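Local atomic coordinates of beta-galactosidase (Marinomonas sp. ef1, PDB entry 6Y2K), a protein that probably hydrolyses terminal beta-D-galactosyl residues of beta-galactosides such as lactose, as a cold-active hexameric GH42 glycoside hydrolase. Residues H299-M313 and E340-F352. Residues are numbered along the deposited sequence; the frame is centred on the assembly and turned at random. Where two conformers were deposited one is given.
Sequences HDLYRGCGNGRLWIM and EAFSHGAELVSYF
E347 takes up R309 and W311 together. R309 grips it side-on: R309 NE bonds E347 OE2 at 2.9 Å, and R309 NH2 bonds E347 OE1 through the syn lone pair at 3.0 Å. Guanidinium and carboxylate are nearly coplanar. W311 NE1 also donates to E347 OE1, at 2.8 Å, but from above the carboxylate plane. With CG anti to the carbonyl carbon (chi1 -60°) and an extended chain, E347 reaches both R309 and W311. Replacing E347 by an alanine removes the carboxylate, which would probably leave the indole N-H without its acceptor and R309 with D238 but without this second mate. One face of the indole is covered by L348, whose CD2 makes a CH-pi contact with the six-membered ring.

Backbone bonds run from E347 N to L310 O, from I312 N to L348 O and from S350 N to I312 O. S350 OG adds a bond to M313 O. On the other side of the sheet from W311 and L348, I312 CD1 rests on A341 CB (3.6 Å) and A346 CB.

Two histidines join the helices: H344, just past the end of helix 333-343, and H299, within helix 294-305. H344 ND1 donates almost straight to D300 OD1 (2.7 Å, 170°), with the oxygen in its ring plane. R303 NH1 holds the same oxygen from its anti side. H299 NE2 bonds E340 OE1 at 2.8 Å, and A341 CA lies over one face of the H299 ring.

Further out, D238 pairs with R309, Y443 bonds D300 OD2, and Y624 bonds E340 OE2. Strands 310-315 and 348-352 are parallel neighbours, the last two of the eight-stranded TIM barrel, joined through helix 333-343 in a beta-alpha-beta unit. The buried carboxylates of D300 and E340 are thus matched by N-H and O-H donors, and the shared oxygens of D300 and E347 probably favour the ionised carboxylate.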
ATOM      1  N   HIS A 299     -13.979 -35.794   8.769  1.00 14.13           N
ATOM      2  CA  HIS A 299     -15.155 -36.592   9.132  1.00 14.48           C
ATOM      3  C   HIS A 299     -15.572 -37.472   7.934  1.00 14.60           C
ATOM      4  O   HIS A 299     -15.821 -38.662   8.091  1.00 14.68           O
ATOM      5  CB  HIS A 299     -16.344 -35.724   9.526  1.00 14.19           C
ATOM      6  CG  HIS A 299     -16.120 -34.863  10.727  1.00 14.14           C
ATOM      7  ND1 HIS A 299     -15.441 -35.292  11.843  1.00 13.98           N
ATOM      8  CD2 HIS A 299     -16.538 -33.605  11.003  1.00 14.12           C
ATOM      9  CE1 HIS A 299     -15.437 -34.332  12.752  1.00 14.34           C
ATOM     10  NE2 HIS A 299     -16.090 -33.292  12.264  1.00 14.30           N
ATOM     11  N   ASP A 300     -15.625 -36.877   6.742  1.00 14.88           N
ATOM     12  CA  ASP A 300     -15.997 -37.608   5.516  1.00 15.28           C
ATOM     13  C   ASP A 300     -14.935 -38.628   5.060  1.00 15.21           C
ATOM     14  O   ASP A 300     -15.276 -39.751   4.668  1.00 15.56           O
ATOM     15  CB  ASP A 300     -16.336 -36.625   4.377  1.00 15.47           C
ATOM     16  CG  ASP A 300     -17.620 -35.817   4.641  1.00 15.86           C
ATOM     17  OD1 ASP A 300     -18.495 -36.275   5.432  1.00 15.55           O
ATOM     18  OD2 ASP A 300     -17.745 -34.709   4.054  1.00 15.32           O
ATOM     19  N   LEU A 301     -13.665 -38.244   5.108  1.00 15.02           N
ATOM     20  CA  LEU A 301     -12.567 -39.168   4.791  1.00 15.41           C
ATOM     21  C   LEU A 301     -12.591 -40.397   5.718  1.00 15.45           C
ATOM     22  O   LEU A 301     -12.530 -41.541   5.256  1.00 15.79           O
ATOM     23  CB  LEU A 301     -11.217 -38.447   4.899  1.00 15.17           C
ATOM     24  CG  LEU A 301      -9.914 -39.248   4.806  1.00 15.04           C
ATOM     25  CD1 LEU A 301      -9.710 -39.839   3.421  1.00 14.86           C
ATOM     26  CD2 LEU A 301      -8.752 -38.341   5.177  1.00 14.90           C
ATOM     27  N   TYR A 302     -12.710 -40.152   7.016  1.00 15.78           N
ATOM     28  CA  TYR A 302     -12.645 -41.240   8.002  1.00 16.06           C
ATOM     29  C   TYR A 302     -13.942 -42.050   8.125  1.00 16.39           C
ATOM     30  O   TYR A 302     -13.885 -43.237   8.451  1.00 16.35           O
ATOM     31  CB  TYR A 302     -12.122 -40.730   9.356  1.00 15.36           C
ATOM     32  CG  TYR A 302     -10.667 -40.248   9.283  1.00 15.24           C
ATOM     33  CD1 TYR A 302      -9.685 -41.024   8.663  1.00 15.36           C
ATOM     34  CD2 TYR A 302     -10.274 -39.020   9.823  1.00 15.00           C
ATOM     35  CE1 TYR A 302      -8.364 -40.592   8.566  1.00 15.48           C
ATOM     36  CE2 TYR A 302      -8.944 -38.589   9.743  1.00 15.27           C
ATOM     37  CZ  TYR A 302      -7.993 -39.383   9.117  1.00 15.30           C
ATOM     38  OH  TYR A 302      -6.659 -39.008   9.017  1.00 15.29           O
ATOM     39  N   ARG A 303     -15.095 -41.446   7.847  1.00 16.63           N
ATOM     40  CA  ARG A 303     -16.313 -42.245   7.657  1.00 16.63           C
ATOM     41  C   ARG A 303     -16.081 -43.284   6.540  1.00 16.70           C
ATOM     42  O   ARG A 303     -16.488 -44.433   6.674  1.00 16.15           O
ATOM     43  CB  ARG A 303     -17.543 -41.381   7.359  1.00 17.00           C
ATOM     44  CG  ARG A 303     -18.847 -42.186   7.305  1.00 17.24           C
ATOM     45  CD  ARG A 303     -20.097 -41.317   7.189  1.00 17.94           C
ATOM     46  NE  ARG A 303     -20.142 -40.639   5.886  1.00 18.27           N
ATOM     47  CZ  ARG A 303     -19.786 -39.376   5.650  1.00 18.63           C
ATOM     48  NH1 ARG A 303     -19.395 -38.564   6.633  1.00 18.78           N
ATOM     49  NH2 ARG A 303     -19.843 -38.910   4.403  1.00 18.98           N
ATOM     50  N   GLY A 304     -15.399 -42.887   5.465  1.00 16.68           N
ATOM     51  CA  GLY A 304     -15.021 -43.828   4.409  1.00 17.43           C
ATOM     52  C   GLY A 304     -14.048 -44.909   4.882  1.00 17.91           C
ATOM     53  O   GLY A 304     -14.279 -46.093   4.644  1.00 17.61           O
ATOM     54  N   CYS A 305     -12.987 -44.501   5.584  1.00 17.85           N
ATOM     55  CA  CYS A 305     -12.027 -45.434   6.192  1.00 18.55           C
ATOM     56  C   CYS A 305     -12.661 -46.416   7.181  1.00 19.36           C
ATOM     57  O   CYS A 305     -12.170 -47.542   7.335  1.00 20.29           O
ATOM     58  CB  CYS A 305     -10.901 -44.678   6.912  1.00 17.85           C
ATOM     59  SG  CYS A 305      -9.832 -43.714   5.824  1.00 18.27           S
ATOM     60  N   GLY A 306     -13.718 -45.973   7.860  1.00 19.81           N
ATOM     61  CA  GLY A 306     -14.472 -46.799   8.797  1.00 20.37           C
ATOM     62  C   GLY A 306     -15.614 -47.606   8.206  1.00 21.16           C
ATOM     63  O   GLY A 306     -16.424 -48.156   8.962  1.00 21.00           O
ATOM     64  N   ASN A 307     -15.702 -47.670   6.873  1.00 22.15           N
ATOM     65  CA  ASN A 307     -16.790 -48.357   6.185  0.50 22.53           C
ATOM     66  C   ASN A 307     -18.159 -47.955   6.758  1.00 22.40           C
ATOM     67  O   ASN A 307     -19.012 -48.800   7.045  1.00 22.77           O
ATOM     68  CB  ASN A 307     -16.546 -49.873   6.232  0.50 23.47           C
ATOM     69  CG  ASN A 307     -15.309 -50.278   5.448  0.50 23.97           C
ATOM     70  OD1 ASN A 307     -15.262 -50.119   4.227  0.50 24.46           O
ATOM     71  ND2 ASN A 307     -14.294 -50.790   6.147  0.50 24.49           N
ATOM     72  N   GLY A 308     -18.354 -46.644   6.923  1.00 20.88           N
ATOM     73  CA  GLY A 308     -19.595 -46.085   7.484  1.00 20.01           C
ATOM     74  C   GLY A 308     -19.537 -45.661   8.943  1.00 18.67           C
ATOM     75  O   GLY A 308     -20.298 -44.785   9.361  1.00 18.85           O
ATOM     76  N   ARG A 309     -18.632 -46.266   9.719  1.00 17.94           N
ATOM     77  CA  ARG A 309     -18.540 -46.026  11.162  1.00 16.97           C
ATOM     78  C   ARG A 309     -17.415 -45.040  11.550  1.00 16.68           C
ATOM     79  O   ARG A 309     -16.218 -45.332  11.380  1.00 15.48           O
ATOM     80  CB  ARG A 309     -18.351 -47.355  11.879  1.00 16.82           C
ATOM     81  CG  ARG A 309     -19.518 -48.314  11.658  1.00 16.90           C
ATOM     82  CD  ARG A 309     -19.500 -49.460  12.653  1.00 16.63           C
ATOM     83  NE  ARG A 309     -19.665 -48.991  14.026  1.00 16.50           N
ATOM     84  CZ  ARG A 309     -19.375 -49.705  15.118  1.00 16.84           C
ATOM     85  NH1 ARG A 309     -18.880 -50.941  15.022  1.00 17.18           N
ATOM     86  NH2 ARG A 309     -19.574 -49.179  16.321  1.00 16.50           N
ATOM     87  N   LEU A 310     -17.835 -43.889  12.076  1.00 16.32           N
ATOM     88  CA  LEU A 310     -16.964 -42.763  12.408  1.00 16.02           C
ATOM     89  C   LEU A 310     -17.145 -42.401  13.865  1.00 15.72           C
ATOM     90  O   LEU A 310     -18.283 -42.248  14.304  1.00 15.38           O
ATOM     91  CB  LEU A 310     -17.369 -41.545  11.571  1.00 16.52           C
ATOM     92  CG  LEU A 310     -16.727 -40.185  11.897  1.00 16.47           C
ATOM     93  CD1 LEU A 310     -15.244 -40.209  11.556  1.00 16.74           C
ATOM     94  CD2 LEU A 310     -17.431 -39.062  11.152  1.00 16.70           C
ATOM     95  N   TRP A 311     -16.034 -42.267  14.596  1.00 15.28           N
ATOM     96  CA  TRP A 311     -15.993 -41.618  15.903  1.00 15.84           C
ATOM     97  C   TRP A 311     -14.998 -40.457  15.853  1.00 15.77           C
ATOM     98  O   TRP A 311     -14.117 -40.418  14.992  1.00 15.51           O
ATOM     99  CB  TRP A 311     -15.505 -42.562  17.011  1.00 16.25           C
ATOM    100  CG  TRP A 311     -16.335 -43.783  17.319  1.00 16.54           C
ATOM    101  CD1 TRP A 311     -17.551 -44.121  16.814  1.00 16.98           C
ATOM    102  CD2 TRP A 311     -15.988 -44.814  18.247  1.00 16.96           C
ATOM    103  NE1 TRP A 311     -17.982 -45.313  17.347  1.00 17.02           N
ATOM    104  CE2 TRP A 311     -17.040 -45.757  18.240  1.00 17.09           C
ATOM    105  CE3 TRP A 311     -14.885 -45.035  19.079  1.00 17.04           C
ATOM    106  CZ2 TRP A 311     -17.018 -46.917  19.034  1.00 17.37           C
ATOM    107  CZ3 TRP A 311     -14.861 -46.195  19.873  1.00 17.74           C
ATOM    108  CH2 TRP A 311     -15.930 -47.113  19.847  1.00 17.40           C
ATOM    109  N   ILE A 312     -15.141 -39.518  16.784  1.00 15.54           N
ATOM    110  CA  ILE A 312     -14.081 -38.571  17.089  1.00 15.92           C
ATOM    111  C   ILE A 312     -13.558 -39.024  18.452  1.00 16.16           C
ATOM    112  O   ILE A 312     -14.251 -38.885  19.455  1.00 16.17           O
ATOM    113  CB  ILE A 312     -14.579 -37.104  17.133  1.00 16.39           C
ATOM    114  CG1 ILE A 312     -14.747 -36.532  15.714  1.00 16.49           C
ATOM    115  CG2 ILE A 312     -13.576 -36.209  17.872  1.00 16.66           C
ATOM    116  CD1 ILE A 312     -15.706 -37.268  14.807  1.00 16.50           C
ATOM    117  N   MET A 313     -12.360 -39.608  18.475  1.00 15.87           N
ATOM    118  CA  MET A 313     -11.759 -40.094  19.718  1.00 15.69           C
ATOM    119  C   MET A 313     -11.241 -38.958  20.591  1.00 16.12           C
ATOM    120  O   MET A 313     -11.257 -39.079  21.809  1.00 16.12           O
ATOM    121  CB  MET A 313     -10.615 -41.063  19.429  1.00 15.44           C
ATOM    122  CG  MET A 313     -10.101 -41.823  20.641  1.00 15.49           C
ATOM    123  SD  MET A 313     -11.357 -42.954  21.292  1.00 15.55           S
ATOM    124  CE  MET A 313     -11.200 -44.287  20.122  1.00 15.43           C
ATOM    125  N   GLU A 340     -21.148 -30.572  14.616  1.00 14.46           N
ATOM    126  CA  GLU A 340     -20.501 -30.749  13.317  1.00 14.63           C
ATOM    127  C   GLU A 340     -20.223 -32.229  13.086  1.00 14.41           C
ATOM    128  O   GLU A 340     -20.662 -32.794  12.076  1.00 14.21           O
ATOM    129  CB  GLU A 340     -19.209 -29.909  13.255  1.00 14.84           C
ATOM    130  CG  GLU A 340     -18.343 -30.059  12.019  1.00 15.00           C
ATOM    131  CD  GLU A 340     -16.914 -29.621  12.311  1.00 15.58           C
ATOM    132  OE1 GLU A 340     -16.119 -30.491  12.722  1.00 15.89           O
ATOM    133  OE2 GLU A 340     -16.602 -28.415  12.169  1.00 15.29           O
ATOM    134  N   ALA A 341     -19.520 -32.862  14.026  1.00 14.46           N
ATOM    135  CA  ALA A 341     -19.195 -34.295  13.898  1.00 14.78           C
ATOM    136  C   ALA A 341     -20.460 -35.156  13.754  1.00 15.04           C
ATOM    137  O   ALA A 341     -20.517 -36.041  12.884  1.00 15.31           O
ATOM    138  CB  ALA A 341     -18.350 -34.771  15.063  1.00 14.89           C
ATOM    139  N   PHE A 342     -21.482 -34.870  14.563  1.00 15.79           N
ATOM    140  CA  PHE A 342     -22.773 -35.597  14.466  1.00 15.68           C
ATOM    141  C   PHE A 342     -23.434 -35.444  13.094  1.00 16.13           C
ATOM    142  O   PHE A 342     -23.971 -36.417  12.568  1.00 16.51           O
ATOM    143  CB  PHE A 342     -23.760 -35.148  15.546  1.00 15.93           C
ATOM    144  CG  PHE A 342     -23.365 -35.520  16.964  1.00 15.85           C
ATOM    145  CD1 PHE A 342     -22.521 -36.599  17.249  1.00 16.01           C
ATOM    146  CD2 PHE A 342     -23.890 -34.802  18.023  1.00 15.98           C
ATOM    147  CE1 PHE A 342     -22.184 -36.910  18.561  1.00 16.26           C
ATOM    148  CE2 PHE A 342     -23.580 -35.128  19.336  1.00 16.35           C
ATOM    149  CZ  PHE A 342     -22.721 -36.178  19.606  1.00 16.41           C
ATOM    150  N   SER A 343     -23.361 -34.250  12.502  1.00 15.90           N
ATOM    151  CA  SER A 343     -23.912 -34.025  11.147  1.00 15.71           C
ATOM    152  C   SER A 343     -23.242 -34.871  10.051  1.00 15.39           C
ATOM    153  O   SER A 343     -23.875 -35.163   9.031  1.00 15.44           O
ATOM    154  CB  SER A 343     -23.889 -32.534  10.771  1.00 16.06           C
ATOM    155  OG  SER A 343     -22.592 -32.091  10.368  1.00 15.92           O
ATOM    156  N   HIS A 344     -21.976 -35.252  10.259  1.00 15.09           N
ATOM    157  CA  HIS A 344     -21.250 -36.152   9.352  1.00 15.08           C
ATOM    158  C   HIS A 344     -21.394 -37.643   9.734  1.00 15.54           C
ATOM    159  O   HIS A 344     -20.704 -38.496   9.160  1.00 15.79           O
ATOM    160  CB  HIS A 344     -19.757 -35.754   9.284  1.00 14.96           C
ATOM    161  CG  HIS A 344     -19.506 -34.441   8.600  1.00 14.46           C
ATOM    162  ND1 HIS A 344     -19.094 -34.355   7.287  1.00 14.25           N
ATOM    163  CD2 HIS A 344     -19.617 -33.165   9.043  1.00 14.46           C
ATOM    164  CE1 HIS A 344     -18.967 -33.081   6.950  1.00 14.54           C
ATOM    165  NE2 HIS A 344     -19.276 -32.336   7.998  1.00 14.67           N
ATOM    166  N   GLY A 345     -22.280 -37.963  10.685  1.00 15.85           N
ATOM    167  CA  GLY A 345     -22.570 -39.353  11.055  1.00 15.89           C
ATOM    168  C   GLY A 345     -21.742 -39.927  12.190  1.00 16.77           C
ATOM    169  O   GLY A 345     -21.767 -41.135  12.417  1.00 16.69           O
ATOM    170  N   ALA A 346     -21.004 -39.084  12.916  1.00 16.52           N
ATOM    171  CA  ALA A 346     -20.213 -39.574  14.033  1.00 16.63           C
ATOM    172  C   ALA A 346     -21.138 -40.216  15.061  1.00 16.72           C
ATOM    173  O   ALA A 346     -22.129 -39.600  15.461  1.00 17.09           O
ATOM    174  CB  ALA A 346     -19.424 -38.447  14.676  1.00 16.80           C
ATOM    175  N   GLU A 347     -20.828 -41.456  15.447  1.00 16.69           N
ATOM    176  CA  GLU A 347     -21.573 -42.164  16.499  1.00 16.27           C
ATOM    177  C   GLU A 347     -21.251 -41.572  17.859  1.00 16.09           C
ATOM    178  O   GLU A 347     -22.120 -41.486  18.735  1.00 16.08           O
ATOM    179  CB  GLU A 347     -21.191 -43.647  16.534  1.00 16.42           C
ATOM    180  CG  GLU A 347     -21.461 -44.432  15.256  1.00 16.40           C
ATOM    181  CD  GLU A 347     -21.081 -45.909  15.374  1.00 17.01           C
ATOM    182  OE1 GLU A 347     -20.447 -46.323  16.376  1.00 16.69           O
ATOM    183  OE2 GLU A 347     -21.402 -46.670  14.434  1.00 17.52           O
ATOM    184  N   LEU A 348     -19.987 -41.185  18.024  1.00 15.73           N
ATOM    185  CA  LEU A 348     -19.427 -40.790  19.305  1.00 15.81           C
ATOM    186  C   LEU A 348     -18.492 -39.605  19.102  1.00 15.71           C
ATOM    187  O   LEU A 348     -17.712 -39.622  18.167  1.00 15.34           O
ATOM    188  CB  LEU A 348     -18.632 -41.965  19.867  1.00 16.35           C
ATOM    189  CG  LEU A 348     -17.819 -41.751  21.140  1.00 16.67           C
ATOM    190  CD1 LEU A 348     -18.756 -41.421  22.291  1.00 17.18           C
ATOM    191  CD2 LEU A 348     -16.998 -42.998  21.425  1.00 17.17           C
ATOM    192  N   VAL A 349     -18.583 -38.599  19.972  1.00 15.16           N
ATOM    193  CA  VAL A 349     -17.589 -37.528  20.061  1.00 15.52           C
ATOM    194  C   VAL A 349     -16.983 -37.551  21.461  1.00 15.74           C
ATOM    195  O   VAL A 349     -17.684 -37.305  22.449  1.00 16.16           O
ATOM    196  CB  VAL A 349     -18.214 -36.147  19.775  1.00 15.69           C
ATOM    197  CG1 VAL A 349     -17.250 -35.008  20.106  1.00 15.90           C
ATOM    198  CG2 VAL A 349     -18.651 -36.080  18.318  1.00 15.69           C
ATOM    199  N   SER A 350     -15.687 -37.845  21.533  1.00 15.57           N
ATOM    200  CA  SER A 350     -14.971 -37.968  22.796  1.00 16.28           C
ATOM    201  C   SER A 350     -13.977 -36.813  22.955  1.00 16.12           C
ATOM    202  O   SER A 350     -13.182 -36.552  22.051  1.00 15.81           O
ATOM    203  CB  SER A 350     -14.284 -39.347  22.874  1.00 16.74           C
ATOM    204  OG  SER A 350     -13.294 -39.407  23.882  1.00 17.80           O
ATOM    205  N   TYR A 351     -14.029 -36.136  24.097  1.00 15.66           N
ATOM    206  CA  TYR A 351     -13.135 -35.016  24.366  1.00 15.88           C
ATOM    207  C   TYR A 351     -11.809 -35.495  24.947  1.00 16.03           C
ATOM    208  O   TYR A 351     -11.655 -36.670  25.281  1.00 16.21           O
ATOM    209  CB  TYR A 351     -13.797 -34.018  25.317  1.00 15.85           C
ATOM    210  CG  TYR A 351     -15.156 -33.542  24.857  1.00 16.15           C
ATOM    211  CD1 TYR A 351     -15.276 -32.563  23.880  1.00 16.18           C
ATOM    212  CD2 TYR A 351     -16.319 -34.070  25.401  1.00 16.20           C
ATOM    213  CE1 TYR A 351     -16.516 -32.124  23.456  1.00 16.30           C
ATOM    214  CE2 TYR A 351     -17.564 -33.637  24.984  1.00 16.26           C
ATOM    215  CZ  TYR A 351     -17.656 -32.665  24.011  1.00 16.13           C
ATOM    216  OH  TYR A 351     -18.893 -32.232  23.593  1.00 15.95           O
ATOM    217  N   PHE A 352     -10.855 -34.578  25.067  1.00 15.87           N
ATOM    218  CA  PHE A 352      -9.541 -34.904  25.609  1.00 15.62           C
ATOM    219  C   PHE A 352      -8.819 -33.651  26.093  1.00 15.80           C
ATOM    220  O   PHE A 352      -8.577 -32.724  25.320  1.00 16.06           O
ATOM    221  CB  PHE A 352      -8.694 -35.627  24.560  1.00 15.39           C
ATOM    222  CG  PHE A 352      -7.236 -35.707  24.909  1.00 14.93           C
ATOM    223  CD1 PHE A 352      -6.429 -34.582  24.835  1.00 15.20           C
ATOM    224  CD2 PHE A 352      -6.670 -36.905  25.312  1.00 15.07           C
ATOM    225  CE1 PHE A 352      -5.088 -34.652  25.156  1.00 14.78           C
ATOM    226  CE2 PHE A 352      -5.328 -36.982  25.634  1.00 14.98           C
ATOM    227  CZ  PHE A 352      -4.536 -35.853  25.556  1.00 14.92           C
TER
HETATM  228  O   HOH W   1     -20.794 -43.553  11.699  1.00 17.24           O